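Local coordinates for protein luciferase-like monooxygenase (Streptomyces bottropensis, PDB 4US5) that probably acts as a monooxygenase of the bacterial luciferase-like family, inserting an atom of molecular oxygen into a substrate, at residues E30-R42 with Y326-R338. Sequence-based numbering, arbitrary orientation. Where two conformers were deposited one is given.
Sequences ELARLADRLGYER and YRLLAEAFELTPR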
loop_
_atom_site.group_PDB
_atom_site.type_symbol
_atom_site.label_atom_id
_atom_site.label_comp_id
_atom_site.label_asym_id
_atom_site.label_seq_id
_atom_site.Cartn_x
_atom_site.Cartn_y
_atom_site.Cartn_z
ATOM N N GLU B 30 3.667 -6.656 -15.936
ATOM C CA GLU B 30 3.779 -6.848 -17.360
ATOM C C GLU B 30 2.405 -6.867 -18.051
ATOM O O GLU B 30 2.183 -6.201 -19.092
ATOM C CB GLU B 30 4.478 -8.165 -17.675
ATOM C CG GLU B 30 4.866 -8.246 -19.145
ATOM C CD GLU B 30 5.678 -9.479 -19.518
ATOM O OE1 GLU B 30 5.768 -10.442 -18.697
ATOM O OE2 GLU B 30 6.201 -9.481 -20.679
ATOM N N LEU B 31 1.467 -7.548 -17.440
ATOM C CA LEU B 31 0.104 -7.599 -17.986
ATOM C C LEU B 31 -0.551 -6.238 -17.940
ATOM O O LEU B 31 -1.227 -5.830 -18.894
ATOM C CB LEU B 31 -0.732 -8.644 -17.276
ATOM C CG LEU B 31 -2.178 -8.753 -17.719
ATOM C CD1 LEU B 31 -2.288 -9.108 -19.192
ATOM C CD2 LEU B 31 -2.910 -9.780 -16.854
ATOM N N ALA B 32 -0.355 -5.497 -16.855
ATOM C CA ALA B 32 -0.919 -4.165 -16.748
ATOM C C ALA B 32 -0.357 -3.190 -17.808
ATOM O O ALA B 32 -1.091 -2.419 -18.367
ATOM C CB ALA B 32 -0.683 -3.600 -15.367
ATOM N N ARG B 33 0.947 -3.248 -18.047
ATOM C CA ARG B 33 1.562 -2.427 -19.099
ATOM C C ARG B 33 0.967 -2.778 -20.477
ATOM O O ARG B 33 0.599 -1.891 -21.257
ATOM C CB ARG B 33 3.066 -2.631 -19.122
ATOM C CG ARG B 33 3.827 -2.022 -17.954
ATOM C CD ARG B 33 5.309 -2.290 -18.259
ATOM N NE ARG B 33 6.238 -1.955 -17.203
ATOM C CZ ARG B 33 7.005 -2.836 -16.580
ATOM N NH1 ARG B 33 6.922 -4.132 -16.873
ATOM N NH2 ARG B 33 7.840 -2.417 -15.643
ATOM N N LEU B 34 0.793 -4.067 -20.730
ATOM C CA LEU B 34 0.153 -4.511 -21.989
ATOM C C LEU B 34 -1.266 -4.003 -22.095
ATOM O O LEU B 34 -1.664 -3.421 -23.120
ATOM C CB LEU B 34 0.216 -6.012 -22.123
ATOM C CG LEU B 34 -0.430 -6.587 -23.397
ATOM C CD1 LEU B 34 0.313 -6.073 -24.654
ATOM C CD2 LEU B 34 -0.405 -8.074 -23.371
ATOM N N ALA B 35 -2.030 -4.193 -21.021
ATOM C CA ALA B 35 -3.407 -3.761 -20.991
ATOM C C ALA B 35 -3.533 -2.262 -21.169
ATOM O O ALA B 35 -4.450 -1.765 -21.854
ATOM C CB ALA B 35 -4.062 -4.228 -19.700
ATOM N N ASP B 36 -2.599 -1.510 -20.587
ATOM C CA ASP B 36 -2.572 -0.076 -20.773
ATOM C C ASP B 36 -2.386 0.251 -22.269
ATOM O O ASP B 36 -3.186 1.022 -22.848
ATOM C CB ASP B 36 -1.419 0.516 -19.929
ATOM C CG ASP B 36 -1.393 2.036 -19.890
ATOM O OD1 ASP B 36 -2.431 2.684 -19.846
ATOM O OD2 ASP B 36 -0.263 2.574 -19.799
ATOM N N ARG B 37 -1.378 -0.325 -22.878
ATOM C CA ARG B 37 -1.063 -0.066 -24.312
ATOM C C ARG B 37 -2.203 -0.481 -25.231
ATOM O O ARG B 37 -2.463 0.186 -26.214
ATOM C CB ARG B 37 0.194 -0.816 -24.721
ATOM C CG ARG B 37 1.431 -0.154 -24.109
ATOM C CD ARG B 37 2.734 -0.681 -24.643
ATOM N NE ARG B 37 2.765 -2.157 -24.717
ATOM C CZ ARG B 37 3.188 -2.959 -23.720
ATOM N NH1 ARG B 37 3.629 -2.456 -22.565
ATOM N NH2 ARG B 37 3.203 -4.275 -23.889
ATOM N N LEU B 38 -2.864 -1.586 -24.915
ATOM C CA LEU B 38 -3.907 -2.136 -25.796
ATOM C C LEU B 38 -5.259 -1.455 -25.708
ATOM O O LEU B 38 -6.099 -1.672 -26.573
ATOM C CB LEU B 38 -4.085 -3.629 -25.533
ATOM C CG LEU B 38 -2.943 -4.525 -25.981
ATOM C CD1 LEU B 38 -3.225 -5.953 -25.548
ATOM C CD2 LEU B 38 -2.734 -4.455 -27.489
ATOM N N GLY B 39 -5.488 -0.669 -24.685
ATOM C CA GLY B 39 -6.727 0.073 -24.523
ATOM C C GLY B 39 -7.749 -0.540 -23.599
ATOM O O GLY B 39 -8.927 -0.233 -23.681
ATOM N N TYR B 40 -7.314 -1.423 -22.693
ATOM C CA TYR B 40 -8.223 -1.855 -21.617
ATOM C C TYR B 40 -8.605 -0.658 -20.739
ATOM O O TYR B 40 -7.814 0.281 -20.557
ATOM C CB TYR B 40 -7.582 -3.007 -20.805
ATOM C CG TYR B 40 -7.578 -4.354 -21.510
ATOM C CD1 TYR B 40 -6.714 -4.629 -22.539
ATOM C CD2 TYR B 40 -8.406 -5.391 -21.065
ATOM C CE1 TYR B 40 -6.713 -5.877 -23.166
ATOM C CE2 TYR B 40 -8.423 -6.635 -21.670
ATOM C CZ TYR B 40 -7.589 -6.880 -22.723
ATOM O OH TYR B 40 -7.583 -8.089 -23.345
ATOM N N GLU B 41 -9.805 -0.684 -20.185
ATOM C CA GLU B 41 -10.342 0.437 -19.408
ATOM C C GLU B 41 -9.743 0.566 -18.015
ATOM O O GLU B 41 -9.387 1.668 -17.594
ATOM C CB GLU B 41 -11.865 0.345 -19.236
ATOM C CG GLU B 41 -12.631 0.287 -20.514
ATOM C CD GLU B 41 -12.486 1.523 -21.371
ATOM O OE1 GLU B 41 -12.406 2.655 -20.792
ATOM O OE2 GLU B 41 -12.370 1.324 -22.605
ATOM N N ARG B 42 -9.686 -0.560 -17.284
ATOM C CA ARG B 42 -9.185 -0.589 -15.902
ATOM C C ARG B 42 -8.480 -1.903 -15.612
ATOM O O ARG B 42 -8.721 -2.920 -16.268
ATOM C CB ARG B 42 -10.284 -0.330 -14.866
ATOM C CG ARG B 42 -11.330 -1.443 -14.698
ATOM C CD ARG B 42 -12.606 -0.942 -14.038
ATOM N NE ARG B 42 -13.425 -0.118 -14.937
ATOM C CZ ARG B 42 -13.819 1.139 -14.689
ATOM N NH1 ARG B 42 -13.430 1.793 -13.595
ATOM N NH2 ARG B 42 -14.599 1.760 -15.559
ATOM N N TYR B 326 -4.925 -12.066 -23.761
ATOM C CA TYR B 326 -5.357 -10.715 -23.654
ATOM C C TYR B 326 -5.156 -9.892 -24.931
ATOM O O TYR B 326 -5.934 -8.992 -25.209
ATOM C CB TYR B 326 -4.702 -10.017 -22.411
ATOM C CG TYR B 326 -5.302 -10.455 -21.107
ATOM C CD1 TYR B 326 -4.811 -11.548 -20.428
ATOM C CD2 TYR B 326 -6.367 -9.755 -20.523
ATOM C CE1 TYR B 326 -5.365 -11.969 -19.214
ATOM C CE2 TYR B 326 -6.924 -10.182 -19.312
ATOM C CZ TYR B 326 -6.419 -11.286 -18.673
ATOM O OH TYR B 326 -6.946 -11.674 -17.421
ATOM N N ARG B 327 -4.071 -10.168 -25.668
ATOM C CA ARG B 327 -3.823 -9.534 -26.965
ATOM C C ARG B 327 -4.912 -9.895 -27.973
ATOM O O ARG B 327 -5.456 -9.040 -28.636
ATOM C CB ARG B 327 -2.493 -10.006 -27.539
ATOM C CG ARG B 327 -1.316 -9.271 -27.018
ATOM C CD ARG B 327 -0.187 -9.308 -28.059
ATOM N NE ARG B 327 1.079 -9.019 -27.445
ATOM C CZ ARG B 327 1.595 -7.797 -27.372
ATOM N NH1 ARG B 327 0.943 -6.764 -27.897
ATOM N NH2 ARG B 327 2.771 -7.608 -26.768
ATOM N N LEU B 328 -5.232 -11.163 -28.040
ATOM C CA LEU B 328 -6.263 -11.650 -28.989
ATOM C C LEU B 328 -7.628 -11.089 -28.657
ATOM O O LEU B 328 -8.390 -10.687 -29.554
ATOM C CB LEU B 328 -6.312 -13.171 -28.995
ATOM C CG LEU B 328 -5.124 -13.901 -29.569
ATOM C CD1 LEU B 328 -5.231 -15.376 -29.247
ATOM C CD2 LEU B 328 -4.986 -13.666 -31.088
ATOM N N LEU B 329 -7.930 -10.953 -27.357
ATOM C CA LEU B 329 -9.188 -10.347 -26.948
ATOM C C LEU B 329 -9.304 -8.859 -27.326
ATOM O O LEU B 329 -10.361 -8.401 -27.758
ATOM C CB LEU B 329 -9.412 -10.497 -25.422
ATOM C CG LEU B 329 -9.816 -11.855 -24.912
ATOM C CD1 LEU B 329 -9.707 -11.903 -23.375
ATOM C CD2 LEU B 329 -11.234 -12.155 -25.373
ATOM N N ALA B 330 -8.240 -8.100 -27.115
ATOM C CA ALA B 330 -8.242 -6.718 -27.484
ATOM C C ALA B 330 -8.561 -6.566 -28.984
ATOM O O ALA B 330 -9.284 -5.648 -29.377
ATOM C CB ALA B 330 -6.901 -6.077 -27.183
ATOM N N GLU B 331 -7.947 -7.399 -29.793
ATOM C CA GLU B 331 -8.152 -7.367 -31.277
ATOM C C GLU B 331 -9.610 -7.786 -31.606
ATOM O O GLU B 331 -10.312 -7.107 -32.338
ATOM C CB GLU B 331 -7.159 -8.316 -31.942
ATOM C CG GLU B 331 -7.243 -8.393 -33.471
ATOM C CD GLU B 331 -6.320 -9.474 -34.078
ATOM O OE1 GLU B 331 -5.898 -10.429 -33.370
ATOM O OE2 GLU B 331 -6.031 -9.374 -35.293
ATOM N N ALA B 332 -10.088 -8.831 -30.953
ATOM C CA ALA B 332 -11.467 -9.277 -31.194
ATOM C C ALA B 332 -12.520 -8.245 -30.822
ATOM O O ALA B 332 -13.554 -8.135 -31.489
ATOM C CB ALA B 332 -11.725 -10.581 -30.463
ATOM N N PHE B 333 -12.279 -7.467 -29.768
ATOM C CA PHE B 333 -13.199 -6.419 -29.350
ATOM C C PHE B 333 -12.853 -5.027 -29.905
ATOM O O PHE B 333 -13.441 -4.034 -29.493
ATOM C CB PHE B 333 -13.312 -6.417 -27.820
ATOM C CG PHE B 333 -14.133 -7.543 -27.301
ATOM C CD1 PHE B 333 -13.580 -8.814 -27.145
ATOM C CD2 PHE B 333 -15.483 -7.378 -27.104
ATOM C CE1 PHE B 333 -14.348 -9.858 -26.702
ATOM C CE2 PHE B 333 -16.249 -8.436 -26.675
ATOM C CZ PHE B 333 -15.682 -9.669 -26.494
ATOM N N GLU B 334 -11.930 -4.993 -30.847
ATOM C CA GLU B 334 -11.619 -3.772 -31.589
ATOM C C GLU B 334 -11.172 -2.640 -30.673
ATOM O O GLU B 334 -11.575 -1.482 -30.837
ATOM C CB GLU B 334 -12.834 -3.352 -32.488
ATOM C CG GLU B 334 -13.049 -4.385 -33.580
ATOM C CD GLU B 334 -14.315 -4.159 -34.432
ATOM O OE1 GLU B 334 -15.003 -3.105 -34.327
ATOM O OE2 GLU B 334 -14.629 -5.054 -35.180
ATOM N N LEU B 335 -10.383 -2.992 -29.661
ATOM C CA LEU B 335 -9.899 -1.976 -28.742
ATOM C C LEU B 335 -8.984 -0.992 -29.509
ATOM O O LEU B 335 -8.146 -1.405 -30.306
ATOM C CB LEU B 335 -9.131 -2.601 -27.579
ATOM C CG LEU B 335 -9.942 -2.858 -26.294
ATOM C CD1 LEU B 335 -11.161 -3.705 -26.597
ATOM C CD2 LEU B 335 -9.072 -3.495 -25.241
ATOM N N THR B 336 -9.109 0.272 -29.177
ATOM C CA THR B 336 -8.186 1.298 -29.663
ATOM C C THR B 336 -6.968 1.368 -28.715
ATOM O O THR B 336 -7.124 1.682 -27.540
ATOM C CB THR B 336 -8.881 2.665 -29.694
ATOM O OG1 THR B 336 -9.988 2.620 -30.598
ATOM C CG2 THR B 336 -7.923 3.766 -30.142
ATOM N N PRO B 337 -5.756 1.101 -29.237
ATOM C CA PRO B 337 -4.556 1.221 -28.412
ATOM C C PRO B 337 -4.277 2.637 -27.953
ATOM O O PRO B 337 -4.803 3.608 -28.532
ATOM C CB PRO B 337 -3.434 0.712 -29.311
ATOM C CG PRO B 337 -3.963 0.716 -30.704
ATOM C CD PRO B 337 -5.455 0.775 -30.648
ATOM N N ARG B 338 -3.492 2.762 -26.874
ATOM C CA ARG B 338 -3.094 4.057 -26.337
ATOM C C ARG B 338 -1.766 4.514 -26.901
ATOM O O ARG B 338 -1.001 3.694 -27.400
ATOM C CB ARG B 338 -2.997 3.978 -24.792
ATOM C CG ARG B 338 -4.352 3.824 -24.117
ATOM C CD ARG B 338 -4.291 4.112 -22.632
ATOM N NE ARG B 338 -5.611 4.087 -22.050
ATOM C CZ ARG B 338 -6.227 2.980 -21.584
ATOM N NH1 ARG B 338 -5.655 1.779 -21.680
ATOM N NH2 ARG B 338 -7.441 3.073 -21.080
HETATM O O HOH W 1 1.218 -3.503 -27.286
HETATM O O HOH W 2 3.986 -5.438 -26.326
HETATM O O HOH W 3 -5.900 -2.500 -29.096
#
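Leu335 CD2 rests over one face of the Tyr40 ring, a CH-pi contact 4.1 Å from the centroid, while Tyr326 O lies in plane at the ring's edge. The Tyr326 ring takes Leu31 CD1 on one face, 4.0 Å from its centroid, and the phenol end of Tyr40 at its edge; the two rings meet obliquely, planes 54° apart. Leu34 CD1 lies over one face of the Arg327 guanidinium in the conformer given. With CG anti to the carbonyl carbon (chi1 -75°), Tyr40 extends its hydroxyl to helix 319-332, donating 2.6 Å from OH to a lone pair of Tyr326 O, which also accepts from Ala330 N. A phenylalanine in place of Tyr40 would probably leave Tyr326 O without its hydroxyl partner and lose the polar tie between the Tyr40 loop and helix 319-332. The extended side chain of Arg338, the last residue, wraps the end of helix 21-38: NH1 and NH2 both donate to Tyr40 O, which lies in the guanidinium plane, and NH1 also meets a lone pair of Asp36 O at 2.8 Å. Its backbone N bonds to Arg37 O at 2.9 Å. The Asp36 carboxylate, held by backbone N-H groups of Ser71, Gly72 and Ile73, adds a long, charge-only salt bridge from OD1 to Arg338 NH1, out of the guanidinium plane. Gly39 ends the helix in a Schellman motif, its CA 3.4 Å from Thr336 O. In this TIM-barrel-type fold segments 30-38 and 326-332 of the first and last barrel helices run nearly parallel, axes 15° apart; Tyr40 packs against strand 6-11, between strands 42-45 and 309-313 in the sheet, and Tyr326 OH bonds to Val312 O of strand 309-313.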